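Local structure of 6-carboxyhexanoate--CoA ligase (Aquifex aeolicus, 5TVA) at residues 66-71 / 198-203; 71-76 / 205-210; 82-87 / 190-195. The protein belongs to the BioW family of ligases, a single-chain alpha/beta protein modelled with adenosine monophosphate and coenzyme A bound. One frame throughout, in Å; residues are numbered along the deposited sequence.

Contact 1 of 3, residues 66-71 / 198-203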
loop_
_atom_site.group_PDB
_atom_site.type_symbol
_atom_site.label_atom_id
_atom_site.label_comp_id
_atom_site.label_asym_id
_atom_site.label_seq_id
_atom_site.Cartn_x
_atom_site.Cartn_y
_atom_site.Cartn_z
ATOM N N SER A 66 8.490 -0.874 13.467
ATOM C CA SER A 66 8.501 -1.860 14.539
ATOM C C SER A 66 7.831 -3.126 14.033
ATOM O O SER A 66 7.155 -3.132 12.994
ATOM C CB SER A 66 7.797 -1.352 15.804
ATOM O OG SER A 66 6.404 -1.183 15.588
ATOM N N THR A 67 8.008 -4.198 14.802
ATOM C CA THR A 67 7.687 -5.547 14.356
ATOM C C THR A 67 7.096 -6.344 15.513
ATOM O O THR A 67 7.606 -6.279 16.635
ATOM C CB THR A 67 8.951 -6.231 13.815
ATOM O OG1 THR A 67 9.496 -5.432 12.750
ATOM C CG2 THR A 67 8.644 -7.636 13.322
ATOM N N TYR A 68 6.022 -7.094 15.241
ATOM C CA TYR A 68 5.323 -7.833 16.283
ATOM C C TYR A 68 4.845 -9.177 15.754
ATOM O O TYR A 68 4.323 -9.268 14.636
ATOM C CB TYR A 68 4.135 -7.029 16.835
ATOM C CG TYR A 68 4.576 -5.784 17.564
ATOM C CD1 TYR A 68 4.895 -5.822 18.918
ATOM C CD2 TYR A 68 4.725 -4.581 16.886
ATOM C CE1 TYR A 68 5.320 -4.689 19.585
ATOM C CE2 TYR A 68 5.155 -3.437 17.543
ATOM C CZ TYR A 68 5.443 -3.494 18.896
ATOM O OH TYR A 68 5.866 -2.360 19.556
ATOM N N SER A 69 5.025 -10.213 16.581
ATOM C CA SER A 69 4.659 -11.583 16.250
ATOM C C SER A 69 3.611 -12.104 17.228
ATOM O O SER A 69 3.606 -11.762 18.413
ATOM C CB SER A 69 5.892 -12.500 16.267
ATOM O OG SER A 69 7.018 -11.855 15.675
ATOM N N PHE A 70 2.718 -12.936 16.716
ATOM C CA PHE A 70 1.597 -13.451 17.481
ATOM C C PHE A 70 1.380 -14.897 17.074
ATOM O O PHE A 70 1.959 -15.387 16.101
ATOM C CB PHE A 70 0.324 -12.609 17.259
ATOM C CG PHE A 70 0.450 -11.214 17.776
ATOM C CD1 PHE A 70 0.198 -10.932 19.108
ATOM C CD2 PHE A 70 0.888 -10.194 16.950
ATOM C CE1 PHE A 70 0.350 -9.652 19.604
ATOM C CE2 PHE A 70 1.050 -8.910 17.439
ATOM C CZ PHE A 70 0.784 -8.640 18.769
ATOM N N LYS A 71 0.537 -15.588 17.826
ATOM C CA LYS A 71 0.365 -17.014 17.631
ATOM C C LYS A 71 -0.971 -17.386 17.001
ATOM O O LYS A 71 -1.193 -18.569 16.715
ATOM C CB LYS A 71 0.571 -17.734 18.973
ATOM C CG LYS A 71 1.946 -17.428 19.600
ATOM C CD LYS A 71 3.038 -17.404 18.532
ATOM C CE LYS A 71 4.301 -16.737 19.015
ATOM N NZ LYS A 71 4.307 -15.266 18.734
ATOM N N GLY A 198 3.834 5.006 13.640
ATOM C CA GLY A 198 4.850 4.611 12.691
ATOM C C GLY A 198 4.331 3.528 11.768
ATOM O O GLY A 198 3.143 3.470 11.430
ATOM N N TYR A 199 5.246 2.643 11.358
ATOM C CA TYR A 199 4.943 1.518 10.478
ATOM C C TYR A 199 5.090 0.246 11.309
ATOM O O TYR A 199 6.194 -0.089 11.764
ATOM C CB TYR A 199 5.868 1.537 9.260
ATOM C CG TYR A 199 5.711 0.386 8.281
ATOM C CD1 TYR A 199 4.698 0.392 7.332
ATOM C CD2 TYR A 199 6.595 -0.697 8.289
ATOM C CE1 TYR A 199 4.552 -0.648 6.419
ATOM C CE2 TYR A 199 6.452 -1.749 7.377
ATOM C CZ TYR A 199 5.433 -1.715 6.442
ATOM O OH TYR A 199 5.262 -2.744 5.524
ATOM N N VAL A 200 3.977 -0.452 11.516
ATOM C CA VAL A 200 3.889 -1.506 12.521
ATOM C C VAL A 200 3.619 -2.822 11.801
ATOM O O VAL A 200 2.500 -3.081 11.352
ATOM C CB VAL A 200 2.815 -1.198 13.572
ATOM C CG1 VAL A 200 2.893 -2.185 14.705
ATOM C CG2 VAL A 200 3.023 0.205 14.108
ATOM N N ARG A 201 4.649 -3.667 11.693
ATOM C CA ARG A 201 4.536 -4.930 10.971
ATOM C C ARG A 201 4.018 -6.015 11.904
ATOM O O ARG A 201 4.480 -6.133 13.038
ATOM C CB ARG A 201 5.892 -5.308 10.389
ATOM C CG ARG A 201 6.687 -4.069 9.972
ATOM C CD ARG A 201 8.036 -4.420 9.406
ATOM N NE ARG A 201 7.938 -5.556 8.501
ATOM C CZ ARG A 201 8.599 -6.696 8.676
ATOM N NH1 ARG A 201 9.415 -6.826 9.716
ATOM N NH2 ARG A 201 8.458 -7.687 7.803
ATOM N N ILE A 202 3.038 -6.787 11.442
ATOM C CA ILE A 202 2.264 -7.634 12.341
ATOM C C ILE A 202 2.006 -8.984 11.679
ATOM O O ILE A 202 1.372 -9.045 10.619
ATOM C CB ILE A 202 0.940 -6.964 12.738
ATOM C CG1 ILE A 202 1.233 -5.752 13.630
ATOM C CG2 ILE A 202 0.012 -7.966 13.412
ATOM C CD1 ILE A 202 0.049 -4.829 13.844
ATOM N N THR A 203 2.485 -10.063 12.313
ATOM C CA THR A 203 2.332 -11.436 11.800
ATOM C C THR A 203 1.718 -12.363 12.849
ATOM O O THR A 203 2.099 -12.310 14.020
ATOM C CB THR A 203 3.688 -12.048 11.371
ATOM O OG1 THR A 203 4.600 -11.006 11.003
ATOM C CG2 THR A 203 3.512 -13.001 10.197
#
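The Tyr68 ring meets Arg201 O at its edge, near the ring plane, while Val200 CG1 approaches obliquely, 3.7 Å from Tyr68 CD2. These groups belong to a parallel pair of beta strands, 66-69 and 198-203, the first of which is an outermost strand of a six-stranded mixed sheet. The Phe70 ring, just beyond the strand end, likewise has a carbonyl oxygen, Thr203 O, at its edge, and Ile202 CG2 lies obliquely 4.3 Å from Phe70 CE2. Phe79 of helix 73-85 meets both rings, so the face carrying Ser66, Tyr68, Val200 and Ile202 is the one on which that helix packs.

The parallel pairing is evident from the alternation of bonds: Ser66 N donates to Tyr199 O, Arg201 N to Ser66 O at 2.9 Å with an N-H...O angle of 175°, Tyr68 N to Arg201 O, and Thr203 N to Tyr68 O. The directions of the two strand segments differ by 21°. Thr203 O also takes a weak bond from Phe70 N, which carries the ladder past the strand end.

On the other face Thr67 and Arg201 run side by side. Chi1 of the arginine (-34°) sets Arg201 CG beside its own backbone N, 3.2 Å from Ser66 O. A bend at chi3 then swings the guanidinium edge to the threonine hydroxyl, where Arg201 NH1 gives Thr67 OG1 a weak bond of 3.3 Å.

Contact 2 of 3, residues 71-76 / 205-210; sequences KSPEEA and LKEKGD
Pro73, Leu205 and Ala76 bury the most surface in this contact, where the first turn of helix 73-85 packs on the loop that leaves strand 198-203. Pro73 is the first residue of the helix, directly after the N-cap Ser72, and its CA lies 4.8 Å from that of Leu205. The proline ring is laid against the loop backbone: CB faces the Leu205-Lys206 peptide, and Pro73 CG comes to 3.7 Å from Lys206 C. No hydrogen bond joins the two segments, so the join rests on this packing.

Leu205 and Ala76 meet further along the same turn. Although the CB of Leu205 leads away from the helix, Leu205 CD2 returns to 3.8 Å from Ala76 CB and also meets Ala76 C and O. The leucine carbonyl accepts from Arg77, which ties the loop to the same helix.

Glu207 brings a carboxylate to the rim of the proline ring, crossing it at about a right angle. Its chain, bent at chi2 (58°), folds back so that Glu207 OE2 lies 3.4 Å from both Pro73 CG and Pro73 CD. Glu74 OE2 is 5.0 Å from Glu207 OE2; two like charges this close to one another would be expected to disfavour ionisation slightly.

Each segment also has polar ties of its own. Ser72 OG receives a weak capping bond from Glu75 N at the helix start, and in the loop Lys206 NZ, also bonded to Ser182 O, donates to Asp210 O at 2.8 Å.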
loop_
_atom_site.group_PDB
_atom_site.type_symbol
_atom_site.label_atom_id
_atom_site.label_comp_id
_atom_site.label_asym_id
_atom_site.label_seq_id
_atom_site.Cartn_x
_atom_site.Cartn_y
_atom_site.Cartn_z
ATOM N N LYS A 71 0.537 -15.588 17.826
ATOM C CA LYS A 71 0.365 -17.014 17.631
ATOM C C LYS A 71 -0.971 -17.386 17.001
ATOM O O LYS A 71 -1.193 -18.569 16.715
ATOM C CB LYS A 71 0.571 -17.734 18.973
ATOM C CG LYS A 71 1.946 -17.428 19.600
ATOM C CD LYS A 71 3.038 -17.404 18.532
ATOM C CE LYS A 71 4.301 -16.737 19.015
ATOM N NZ LYS A 71 4.307 -15.266 18.734
ATOM N N SER A 72 -1.849 -16.414 16.754
ATOM C CA SER A 72 -3.059 -16.647 15.971
ATOM C C SER A 72 -3.465 -15.354 15.274
ATOM O O SER A 72 -3.172 -14.263 15.778
ATOM C CB SER A 72 -4.213 -17.162 16.846
ATOM O OG SER A 72 -4.628 -16.184 17.783
ATOM N N PRO A 73 -4.117 -15.439 14.110
ATOM C CA PRO A 73 -4.617 -14.210 13.466
ATOM C C PRO A 73 -5.577 -13.411 14.333
ATOM O O PRO A 73 -5.567 -12.173 14.267
ATOM C CB PRO A 73 -5.296 -14.734 12.193
ATOM C CG PRO A 73 -4.568 -16.023 11.890
ATOM C CD PRO A 73 -4.253 -16.623 13.241
ATOM N N GLU A 74 -6.400 -14.079 15.150
ATOM C CA GLU A 74 -7.289 -13.362 16.060
ATOM C C GLU A 74 -6.501 -12.465 17.005
ATOM O O GLU A 74 -6.953 -11.366 17.355
ATOM C CB GLU A 74 -8.155 -14.341 16.860
ATOM C CG GLU A 74 -8.980 -15.342 16.036
ATOM C CD GLU A 74 -8.147 -16.384 15.286
ATOM O OE1 GLU A 74 -6.938 -16.519 15.569
ATOM O OE2 GLU A 74 -8.708 -17.063 14.398
ATOM N N GLU A 75 -5.319 -12.913 17.427
ATOM C CA GLU A 75 -4.494 -12.117 18.327
ATOM C C GLU A 75 -3.767 -11.009 17.584
ATOM O O GLU A 75 -3.527 -9.932 18.141
ATOM C CB GLU A 75 -3.487 -13.018 19.039
ATOM C CG GLU A 75 -4.127 -14.004 20.001
ATOM C CD GLU A 75 -3.143 -15.038 20.511
ATOM O OE1 GLU A 75 -2.399 -15.619 19.682
ATOM O OE2 GLU A 75 -3.109 -15.254 21.744
ATOM N N ALA A 76 -3.387 -11.273 16.333
ATOM C CA ALA A 76 -2.734 -10.251 15.530
ATOM C C ALA A 76 -3.717 -9.148 15.154
ATOM O O ALA A 76 -3.377 -7.959 15.196
ATOM C CB ALA A 76 -2.119 -10.893 14.287
ATOM N N LEU A 205 -1.644 -11.877 10.133
ATOM C CA LEU A 205 -2.990 -11.329 10.041
ATOM C C LEU A 205 -3.942 -12.222 9.245
ATOM O O LEU A 205 -5.124 -11.876 9.100
ATOM C CB LEU A 205 -2.936 -9.909 9.454
ATOM C CG LEU A 205 -2.397 -8.836 10.413
ATOM C CD1 LEU A 205 -2.070 -7.517 9.708
ATOM C CD2 LEU A 205 -3.418 -8.602 11.509
ATOM N N LYS A 206 -3.467 -13.367 8.751
ATOM C CA LYS A 206 -4.355 -14.392 8.211
ATOM C C LYS A 206 -3.670 -15.747 8.297
ATOM O O LYS A 206 -2.444 -15.847 8.429
ATOM C CB LYS A 206 -4.750 -14.113 6.758
ATOM C CG LYS A 206 -3.592 -14.230 5.783
ATOM C CD LYS A 206 -4.073 -14.215 4.353
ATOM C CE LYS A 206 -2.939 -13.895 3.413
ATOM N NZ LYS A 206 -3.437 -13.834 2.020
ATOM N N GLU A 207 -4.490 -16.790 8.190
ATOM C CA GLU A 207 -3.975 -18.146 8.070
ATOM C C GLU A 207 -3.306 -18.338 6.718
ATOM O O GLU A 207 -3.815 -17.887 5.689
ATOM C CB GLU A 207 -5.100 -19.161 8.244
ATOM C CG GLU A 207 -4.774 -20.250 9.258
ATOM C CD GLU A 207 -4.452 -19.690 10.625
ATOM O OE1 GLU A 207 -3.256 -19.720 11.011
ATOM O OE2 GLU A 207 -5.402 -19.224 11.303
ATOM N N LYS A 208 -2.156 -19.015 6.727
ATOM C CA LYS A 208 -1.396 -19.306 5.517
ATOM C C LYS A 208 -2.198 -20.188 4.569
ATOM O O LYS A 208 -2.119 -21.417 4.642
ATOM C CB LYS A 208 -0.068 -19.977 5.882
ATOM C CG LYS A 208 0.930 -20.088 4.738
ATOM C CD LYS A 208 2.329 -20.331 5.289
ATOM C CE LYS A 208 3.418 -20.029 4.258
ATOM N NZ LYS A 208 4.489 -19.153 4.841
ATOM N N GLY A 209 -2.957 -19.567 3.669
ATOM C CA GLY A 209 -3.826 -20.289 2.761
ATOM C C GLY A 209 -5.077 -19.499 2.428
ATOM O O GLY A 209 -5.790 -19.820 1.470
ATOM N N ASP A 210 -5.357 -18.469 3.228
ATOM C CA ASP A 210 -6.458 -17.553 2.938
ATOM C C ASP A 210 -6.116 -16.742 1.695
ATOM O O ASP A 210 -5.061 -16.089 1.664
ATOM C CB ASP A 210 -6.717 -16.627 4.129
ATOM C CG ASP A 210 -8.124 -16.042 4.125
ATOM O OD1 ASP A 210 -8.789 -16.074 3.066
ATOM O OD2 ASP A 210 -8.577 -15.558 5.185
#

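Contact 3 of 3, residues 82-87 / 190-195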
loop_
_atom_site.group_PDB
_atom_site.type_symbol
_atom_site.label_atom_id
_atom_site.label_comp_id
_atom_site.label_asym_id
_atom_site.label_seq_id
_atom_site.Cartn_x
_atom_site.Cartn_y
_atom_site.Cartn_z
ATOM N N LYS A 82 -5.819 -2.446 18.287
ATOM C CA LYS A 82 -5.307 -1.637 19.389
ATOM C C LYS A 82 -4.408 -0.521 18.880
ATOM O O LYS A 82 -4.563 0.641 19.279
ATOM C CB LYS A 82 -4.555 -2.511 20.394
ATOM C CG LYS A 82 -3.963 -1.726 21.546
ATOM C CD LYS A 82 -3.707 -2.633 22.748
ATOM C CE LYS A 82 -2.264 -3.106 22.809
ATOM N NZ LYS A 82 -1.339 -2.065 23.350
ATOM N N LYS A 83 -3.453 -0.857 18.006
ATOM C CA LYS A 83 -2.539 0.159 17.486
ATOM C C LYS A 83 -3.298 1.243 16.725
ATOM O O LYS A 83 -2.954 2.430 16.812
ATOM C CB LYS A 83 -1.476 -0.497 16.597
ATOM C CG LYS A 83 -0.587 -1.547 17.337
ATOM C CD LYS A 83 0.171 -0.881 18.462
ATOM C CE LYS A 83 1.052 0.226 17.927
ATOM N NZ LYS A 83 1.864 0.900 18.993
ATOM N N LEU A 84 -4.350 0.853 15.990
ATOM C CA LEU A 84 -5.176 1.823 15.272
ATOM C C LEU A 84 -5.816 2.837 16.217
ATOM O O LEU A 84 -5.885 4.034 15.902
ATOM C CB LEU A 84 -6.255 1.097 14.457
ATOM C CG LEU A 84 -5.749 0.387 13.193
ATOM C CD1 LEU A 84 -6.766 -0.598 12.573
ATOM C CD2 LEU A 84 -5.294 1.430 12.163
ATOM N N THR A 85 -6.302 2.388 17.380
ATOM C CA THR A 85 -6.931 3.356 18.278
ATOM C C THR A 85 -5.901 4.299 18.886
ATOM O O THR A 85 -6.269 5.333 19.453
ATOM C CB THR A 85 -7.733 2.679 19.395
ATOM O OG1 THR A 85 -6.835 2.161 20.386
ATOM C CG2 THR A 85 -8.637 1.582 18.865
ATOM N N GLN A 86 -4.616 3.976 18.780
ATOM C CA GLN A 86 -3.617 4.952 19.182
ATOM C C GLN A 86 -3.437 6.062 18.158
ATOM O O GLN A 86 -2.595 6.941 18.371
ATOM C CB GLN A 86 -2.269 4.282 19.428
ATOM C CG GLN A 86 -2.273 3.158 20.438
ATOM C CD GLN A 86 -0.885 2.585 20.626
ATOM O OE1 GLN A 86 0.116 3.269 20.395
ATOM N NE2 GLN A 86 -0.815 1.314 21.016
ATOM N N GLU A 87 -4.157 6.022 17.035
ATOM C CA GLU A 87 -4.250 7.164 16.136
ATOM C C GLU A 87 -5.572 7.905 16.305
ATOM O O GLU A 87 -6.006 8.616 15.392
ATOM C CB GLU A 87 -4.052 6.736 14.670
ATOM C CG GLU A 87 -2.611 6.382 14.272
ATOM C CD GLU A 87 -1.695 7.599 14.157
ATOM O OE1 GLU A 87 -2.181 8.741 14.294
ATOM O OE2 GLU A 87 -0.476 7.428 13.940
ATOM N N GLY A 190 1.366 -8.477 7.732
ATOM C CA GLY A 190 0.612 -7.327 7.277
ATOM C C GLY A 190 1.149 -6.104 7.983
ATOM O O GLY A 190 2.249 -6.179 8.542
ATOM N N TYR A 191 0.431 -4.981 7.982
ATOM C CA TYR A 191 0.912 -3.871 8.785
ATOM C C TYR A 191 -0.232 -2.937 9.153
ATOM O O TYR A 191 -1.377 -3.081 8.717
ATOM C CB TYR A 191 2.029 -3.100 8.080
ATOM C CG TYR A 191 1.638 -2.381 6.805
ATOM C CD1 TYR A 191 0.930 -1.172 6.839
ATOM C CD2 TYR A 191 2.005 -2.888 5.568
ATOM C CE1 TYR A 191 0.594 -0.507 5.663
ATOM C CE2 TYR A 191 1.687 -2.238 4.394
ATOM C CZ TYR A 191 0.977 -1.041 4.440
ATOM O OH TYR A 191 0.670 -0.402 3.259
ATOM N N VAL A 192 0.120 -1.957 9.961
ATOM C CA VAL A 192 -0.780 -0.894 10.352
ATOM C C VAL A 192 0.110 0.327 10.452
ATOM O O VAL A 192 1.259 0.213 10.888
ATOM C CB VAL A 192 -1.489 -1.259 11.673
ATOM C CG1 VAL A 192 -0.730 -0.753 12.919
ATOM C CG2 VAL A 192 -2.928 -0.940 11.623
ATOM N N SER A 193 -0.350 1.478 9.957
ATOM C CA SER A 193 0.557 2.616 9.962
ATOM C C SER A 193 -0.193 3.901 10.254
ATOM O O SER A 193 -1.417 3.987 10.104
ATOM C CB SER A 193 1.321 2.750 8.642
ATOM O OG SER A 193 0.459 3.161 7.607
ATOM N N GLY A 194 0.579 4.901 10.666
ATOM C CA GLY A 194 0.049 6.212 11.001
ATOM C C GLY A 194 1.212 7.081 11.414
ATOM O O GLY A 194 2.336 6.599 11.604
ATOM N N LYS A 195 0.939 8.383 11.531
ATOM C CA LYS A 195 2.042 9.294 11.819
ATOM C C LYS A 195 2.547 9.130 13.249
ATOM O O LYS A 195 3.736 9.359 13.510
ATOM C CB LYS A 195 1.631 10.747 11.542
ATOM C CG LYS A 195 1.739 11.133 10.082
ATOM C CD LYS A 195 1.414 12.593 9.821
ATOM C CE LYS A 195 1.415 12.862 8.324
ATOM N NZ LYS A 195 1.200 14.298 7.972
#
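Leu84 reaches Val192 with its branched end, in a helix-on-sheet contact between the C-terminal part of helix 73-85 and strand 190-194 of the mixed sheet. Its CB leads to CG, which stands anti to the carbonyl carbon (chi1 -74°) and already lies 3.5 Å from Val192 CG2. Beyond the branch, Leu84 CD1 stays at 4.0 Å from Val192 CG2, while Leu84 CD2 closes to 3.4 Å from the same methyl. Both CG and CD2 of the leucine thus press on Val192 CG2 more closely than carbons normally pack. The two side chains cross obliquely, and one valine methyl meets three leucine carbons. Ala177 of the adjoining strand and Ala94 of helix 91-102 also touch Leu84.

The other valine methyl is used separately: Val192 CG1 lies 3.8 Å from Lys83 CB. From there the lysine turns away, bent at chi2 and chi3, and Lys83 NZ donates to Gln86 OE1 from above the carbonyl plane rather than along a lone pair.

At the end of the strand the contact becomes polar. Glu87 is bent at chi2 (-73°), which carries its carboxylate to the Gly194-Lys195 peptide. The geometry there is too poor for a hydrogen bond to Lys195 N; the bonds of this oxygen instead come from the backbone N atoms of Glu196 and Ile197 in the following turn. Glu87 OE2 rests 3.1 Å from Gly194 C.

How the contacts relate
From the N terminus, the chain runs through strand 65-69 into helix 73-85, then makes a long excursion before returning as strands 190-194 and 198-203 and the loop after them. Contact 3 closes the shortest loop, about 100 residues, and is nested inside the loops closed by contacts 1 and 2. Those two share Lys71 and cross, their segments alternating along the chain. Contact 1 joins neighbouring sheet strands, whereas contacts 2 and 3 fix the start and the end of one helix. Strands 198-203 and 190-194 pair through Val200 N and Val192 O, linking contacts 1 and 3; Ile202 CG2 on Ala76 CB links contacts 1 and 2.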